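Local coordinates for p22 protein (Trypanosoma brucei, PDB 3JV1) that acts as an accessory factor in the RNA editing of the cytochrome oxidase subunit II transcript and belongs to the Mam33 family of mitochondrial proteins, at residues I56-T61 and R72-L77; G94-N99 and T153-I158. One frame throughout, in Å; residues are numbered along the deposited sequence.

Contact 1: residues I56-T61 and R72-L77; sequences IILQLT and RTLDVL
Leu58 lays its branched end against Val76, the two side chains running alongside each other in the same direction, with Leu58 CD1 3.5 Å from Val76 CG2. They belong to a beta hairpin in the antiparallel sheet of the Mam33 fold, strand 54-63 turning back into strand 72-80. Leu58 and Val76 form a non-hydrogen-bonded pair, as do Leu60 and Leu74, and these four residues build one apolar face. Leu74 holds its CG tucked over its own backbone (chi1 49°), and its two methyls reach across to both leucines opposite: CD1 lies 3.9 Å from Leu58 CD1, and CD2 lies 4.1 Å from Leu60 CD1. Ile158 of helix 152-181 packs on Leu58 and Leu74, so branched aliphatic side chains suit this face.

The other face is mixed. Leu77 CD1 comes 3.6 Å from Gln59 OE1, the glutamine running obliquely across the leucine. Farther along, the Thr61 and Thr73 side chains meet at about a right angle, their OG1 atoms 2.9 Å apart in a hydrogen bond. A water joins Thr61 OG1 to Asp75, donating to OD1 at 2.6 Å.

Ile57 with Leu77 and Gln59 with Asp75 each share a reciprocal pair of nearly straight backbone bonds. The next bond, Thr61 N to Thr73 O, is as short as those of Ile57 with Leu77, at 2.8 Å, but its donor stands 36° out of the carbonyl plane. The chemistry thus gives the hairpin one apolar face suited to a covering helix, and another that is apolar at Ile57 and Leu77 but turns polar through Gln59, Asp75 and the two threonines, where water is bound.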
loop_
_atom_site.group_PDB
_atom_site.type_symbol
_atom_site.label_atom_id
_atom_site.label_comp_id
_atom_site.label_asym_id
_atom_site.label_seq_id
_atom_site.Cartn_x
_atom_site.Cartn_y
_atom_site.Cartn_z
ATOM N N ILE A 56 -5.587 10.971 23.984
ATOM C CA ILE A 56 -4.346 10.821 23.244
ATOM C C ILE A 56 -4.286 9.354 22.834
ATOM O O ILE A 56 -4.394 8.469 23.682
ATOM C CB ILE A 56 -3.122 11.154 24.125
ATOM C CG1 ILE A 56 -3.386 12.423 24.954
ATOM C CG2 ILE A 56 -1.882 11.302 23.247
ATOM C CD1 ILE A 56 -3.696 13.666 24.155
ATOM N N ILE A 57 -4.124 9.102 21.540
ATOM C CA ILE A 57 -4.088 7.736 21.039
ATOM C C ILE A 57 -2.794 7.439 20.298
ATOM O O ILE A 57 -2.371 8.209 19.428
ATOM C CB ILE A 57 -5.265 7.477 20.094
ATOM C CG1 ILE A 57 -6.578 7.714 20.839
ATOM C CG2 ILE A 57 -5.194 6.064 19.544
ATOM C CD1 ILE A 57 -7.810 7.600 19.972
ATOM N N LEU A 58 -2.169 6.325 20.669
ATOM C CA LEU A 58 -0.925 5.870 20.066
ATOM C C LEU A 58 -1.218 4.588 19.303
ATOM O O LEU A 58 -1.620 3.598 19.904
ATOM C CB LEU A 58 0.114 5.572 21.148
ATOM C CG LEU A 58 1.074 6.640 21.668
ATOM C CD1 LEU A 58 2.336 6.638 20.822
ATOM C CD2 LEU A 58 0.399 8.005 21.682
ATOM N N GLN A 59 -1.011 4.605 17.991
ATOM C CA GLN A 59 -1.260 3.424 17.163
ATOM C C GLN A 59 -0.002 3.072 16.382
ATOM O O GLN A 59 0.428 3.859 15.535
ATOM C CB GLN A 59 -2.377 3.689 16.142
ATOM C CG GLN A 59 -3.591 4.417 16.669
ATOM C CD GLN A 59 -4.596 4.732 15.571
ATOM O OE1 GLN A 59 -4.240 5.283 14.528
ATOM N NE2 GLN A 59 -5.859 4.392 15.806
ATOM N N LEU A 60 0.591 1.912 16.657
ATOM C CA LEU A 60 1.783 1.488 15.917
ATOM C C LEU A 60 1.334 1.246 14.489
ATOM O O LEU A 60 0.272 0.670 14.268
ATOM C CB LEU A 60 2.354 0.190 16.487
ATOM C CG LEU A 60 3.255 0.251 17.722
ATOM C CD1 LEU A 60 4.615 0.781 17.320
ATOM C CD2 LEU A 60 2.625 1.112 18.796
ATOM N N THR A 61 2.129 1.689 13.520
ATOM C CA THR A 61 1.761 1.513 12.125
ATOM C C THR A 61 2.742 0.656 11.328
ATOM O O THR A 61 2.497 0.356 10.159
ATOM C CB THR A 61 1.593 2.878 11.409
ATOM O OG1 THR A 61 2.800 3.634 11.528
ATOM C CG2 THR A 61 0.452 3.666 12.015
ATOM N N ARG A 72 10.561 1.919 14.485
ATOM C CA ARG A 72 9.122 1.695 14.394
ATOM C C ARG A 72 8.354 2.968 14.044
ATOM O O ARG A 72 8.748 4.068 14.424
ATOM C CB ARG A 72 8.596 1.144 15.719
ATOM C CG ARG A 72 9.270 -0.141 16.172
ATOM C CD ARG A 72 8.813 -0.562 17.559
ATOM N NE ARG A 72 9.410 -1.832 17.973
ATOM C CZ ARG A 72 10.718 -2.051 18.066
ATOM N NH1 ARG A 72 11.578 -1.085 17.773
ATOM N NH2 ARG A 72 11.171 -3.234 18.461
ATOM N N THR A 73 7.264 2.814 13.305
ATOM C CA THR A 73 6.444 3.954 12.944
ATOM C C THR A 73 5.134 3.868 13.711
ATOM O O THR A 73 4.621 2.783 13.977
ATOM C CB THR A 73 6.119 3.993 11.433
ATOM O OG1 THR A 73 5.525 2.753 11.038
ATOM C CG2 THR A 73 7.376 4.243 10.611
ATOM N N LEU A 74 4.606 5.022 14.081
ATOM C CA LEU A 74 3.350 5.070 14.797
ATOM C C LEU A 74 2.712 6.427 14.601
ATOM O O LEU A 74 3.377 7.385 14.224
ATOM C CB LEU A 74 3.568 4.786 16.289
ATOM C CG LEU A 74 4.667 5.530 17.050
ATOM C CD1 LEU A 74 4.202 6.920 17.432
ATOM C CD2 LEU A 74 5.021 4.745 18.313
ATOM N N ASP A 75 1.407 6.487 14.829
ATOM C CA ASP A 75 0.659 7.723 14.722
ATOM C C ASP A 75 0.242 8.108 16.128
ATOM O O ASP A 75 -0.124 7.253 16.935
ATOM C CB ASP A 75 -0.617 7.544 13.899
ATOM C CG ASP A 75 -0.365 7.520 12.410
ATOM O OD1 ASP A 75 0.740 7.896 11.971
ATOM O OD2 ASP A 75 -1.295 7.133 11.677
ATOM N N VAL A 76 0.300 9.398 16.415
ATOM C CA VAL A 76 -0.123 9.898 17.702
ATOM C C VAL A 76 -1.266 10.855 17.407
ATOM O O VAL A 76 -1.083 11.859 16.721
ATOM C CB VAL A 76 1.014 10.636 18.423
ATOM C CG1 VAL A 76 0.458 11.459 19.584
ATOM C CG2 VAL A 76 2.015 9.621 18.953
ATOM N N LEU A 77 -2.454 10.527 17.894
ATOM C CA LEU A 77 -3.601 11.398 17.670
ATOM C C LEU A 77 -4.014 12.111 18.949
ATOM O O LEU A 77 -4.037 11.516 20.029
ATOM C CB LEU A 77 -4.796 10.606 17.135
ATOM C CG LEU A 77 -4.664 9.878 15.792
ATOM C CD1 LEU A 77 -3.963 8.543 15.984
ATOM C CD2 LEU A 77 -6.052 9.659 15.209
HETATM O O HOH W 1 2.507 6.240 11.048
#

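Contact 2: residues G94-N99 and T153-I158; sequences GEFVIN and TLANFI
Strand 95-99 and helix 153-158 run nearly perpendicular, at 104°, with their axes 7.1 Å apart at closest approach, and Gly94 CA comes within 4.5 Å of Asn156 CA. This is helix-on-sheet packing in the Mam33 fold: the long helix 152-181 passes the start of strand 95-104, the last strand of the antiparallel sheet, and meets it mainly through one aromatic ring.

Phe96 carries the contact. With CG anti to its own carbonyl carbon (chi1 -83°), the ring reaches toward the helix, and Ala155 CB sits over one face in a CH-pi contact, 3.8 Å from the centroid and 19° off the ring normal. A small methyl suits this position because it lets the ring come close to the helix backbone, CE2 lying 3.4 Å from Ala155 N. Leu154 CB meets the ring at its edge, in plane. Ile158, one helical turn on, brings the end of its chain in at about a right angle, CD1 standing 3.7 Å from Phe96 CZ. Met89 and Val91 of strand 83-92 also touch the ring. Gly94 turns the chain into the strand with a positive phi, and its carbonyl O rests 3.2 Å from Ala155 CB.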
loop_
_atom_site.group_PDB
_atom_site.type_symbol
_atom_site.label_atom_id
_atom_site.label_comp_id
_atom_site.label_asym_id
_atom_site.label_seq_id
_atom_site.Cartn_x
_atom_site.Cartn_y
_atom_site.Cartn_z
ATOM N N GLY A 94 15.084 5.133 21.298
ATOM C CA GLY A 94 14.422 5.690 22.464
ATOM C C GLY A 94 13.843 7.086 22.352
ATOM O O GLY A 94 13.342 7.617 23.343
ATOM N N GLU A 95 13.898 7.690 21.169
ATOM C CA GLU A 95 13.350 9.031 20.998
ATOM C C GLU A 95 12.293 9.099 19.910
ATOM O O GLU A 95 12.336 8.343 18.941
ATOM C CB GLU A 95 14.450 10.035 20.654
ATOM C CG GLU A 95 15.552 10.160 21.683
ATOM C CD GLU A 95 16.375 11.417 21.476
ATOM O OE1 GLU A 95 16.831 11.652 20.334
ATOM O OE2 GLU A 95 16.563 12.171 22.457
ATOM N N PHE A 96 11.351 10.022 20.073
ATOM C CA PHE A 96 10.294 10.221 19.092
ATOM C C PHE A 96 10.776 11.197 18.030
ATOM O O PHE A 96 11.349 12.234 18.343
ATOM C CB PHE A 96 9.036 10.806 19.748
ATOM C CG PHE A 96 8.154 9.784 20.407
ATOM C CD1 PHE A 96 7.526 8.797 19.651
ATOM C CD2 PHE A 96 7.944 9.811 21.780
ATOM C CE1 PHE A 96 6.702 7.854 20.253
ATOM C CE2 PHE A 96 7.120 8.868 22.393
ATOM C CZ PHE A 96 6.499 7.888 21.627
ATOM N N VAL A 97 10.556 10.852 16.770
ATOM C CA VAL A 97 10.929 11.724 15.677
ATOM C C VAL A 97 9.637 12.073 14.944
ATOM O O VAL A 97 8.890 11.188 14.536
ATOM C CB VAL A 97 11.887 11.026 14.701
ATOM C CG1 VAL A 97 12.216 11.955 13.553
ATOM C CG2 VAL A 97 13.158 10.609 15.431
ATOM N N ILE A 98 9.354 13.360 14.800
ATOM C CA ILE A 98 8.148 13.764 14.101
ATOM C C ILE A 98 8.442 13.773 12.601
ATOM O O ILE A 98 9.362 14.451 12.151
ATOM C CB ILE A 98 7.698 15.174 14.525
ATOM C CG1 ILE A 98 7.503 15.230 16.039
ATOM C CG2 ILE A 98 6.403 15.530 13.821
ATOM C CD1 ILE A 98 7.399 16.639 16.574
ATOM N N ASN A 99 7.665 13.020 11.833
ATOM C CA ASN A 99 7.865 12.972 10.396
ATOM C C ASN A 99 6.818 13.800 9.684
ATOM O O ASN A 99 7.105 14.416 8.662
ATOM C CB ASN A 99 7.796 11.531 9.884
ATOM C CG ASN A 99 8.817 10.641 10.539
ATOM O OD1 ASN A 99 9.998 10.990 10.624
ATOM N ND2 ASN A 99 8.374 9.479 11.009
ATOM N N THR A 153 10.520 8.818 27.532
ATOM C CA THR A 153 10.125 7.757 28.444
ATOM C C THR A 153 9.133 6.843 27.739
ATOM O O THR A 153 9.252 5.627 27.800
ATOM C CB THR A 153 9.452 8.326 29.698
ATOM O OG1 THR A 153 10.308 9.305 30.296
ATOM C CG2 THR A 153 9.181 7.217 30.697
ATOM N N LEU A 154 8.154 7.441 27.067
ATOM C CA LEU A 154 7.146 6.675 26.347
ATOM C C LEU A 154 7.769 5.975 25.149
ATOM O O LEU A 154 7.455 4.823 24.865
ATOM C CB LEU A 154 6.025 7.591 25.866
ATOM C CG LEU A 154 4.894 6.892 25.114
ATOM C CD1 LEU A 154 4.161 5.948 26.082
ATOM C CD2 LEU A 154 3.941 7.930 24.530
ATOM N N ALA A 155 8.650 6.675 24.446
ATOM C CA ALA A 155 9.310 6.100 23.281
ATOM C C ALA A 155 10.106 4.894 23.744
ATOM O O ALA A 155 10.154 3.863 23.076
ATOM C CB ALA A 155 10.235 7.123 22.640
ATOM N N ASN A 156 10.720 5.037 24.909
ATOM C CA ASN A 156 11.521 3.982 25.497
ATOM C C ASN A 156 10.637 2.793 25.864
ATOM O O ASN A 156 11.034 1.640 25.682
ATOM C CB ASN A 156 12.232 4.523 26.735
ATOM C CG ASN A 156 13.428 3.696 27.123
ATOM O OD1 ASN A 156 13.305 2.669 27.789
ATOM N ND2 ASN A 156 14.604 4.134 26.695
ATOM N N PHE A 157 9.442 3.072 26.382
ATOM C CA PHE A 157 8.513 2.010 26.742
ATOM C C PHE A 157 8.044 1.249 25.506
ATOM O O PHE A 157 7.848 0.043 25.556
ATOM C CB PHE A 157 7.277 2.559 27.451
ATOM C CG PHE A 157 6.174 1.542 27.593
ATOM C CD1 PHE A 157 6.217 0.585 28.596
ATOM C CD2 PHE A 157 5.125 1.507 26.682
ATOM C CE1 PHE A 157 5.231 -0.393 28.691
ATOM C CE2 PHE A 157 4.142 0.538 26.767
ATOM C CZ PHE A 157 4.192 -0.416 27.774
ATOM N N ILE A 158 7.846 1.963 24.406
ATOM C CA ILE A 158 7.398 1.341 23.171
ATOM C C ILE A 158 8.394 0.310 22.630
ATOM O O ILE A 158 7.985 -0.755 22.171
ATOM C CB ILE A 158 7.107 2.419 22.097
ATOM C CG1 ILE A 158 5.809 3.143 22.456
ATOM C CG2 ILE A 158 7.010 1.790 20.712
ATOM C CD1 ILE A 158 5.468 4.285 21.550
#

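Following the chain from the N terminus, contact 1 comes first: strand 54-63 returns as strand 72-80, closing the hairpin over the eight-residue loop 64-71. Strand 83-92 then leads to the outermost strand 95-104, where contact 2 opens. It closes only after 53 intervening residues, many of them helical, when helix 152-181 comes back to the sheet. The contacts are therefore in series, neither nested nor crossing. In space they join in one apolar layer, their centres about 10 Å apart: Leu74 CD2 lies 3.3 Å from Ile158 CD1, and Leu74 CD1 3.9 Å from Phe96 CE1. Together they tie the central hairpin, the edge strand and the C-terminal helix.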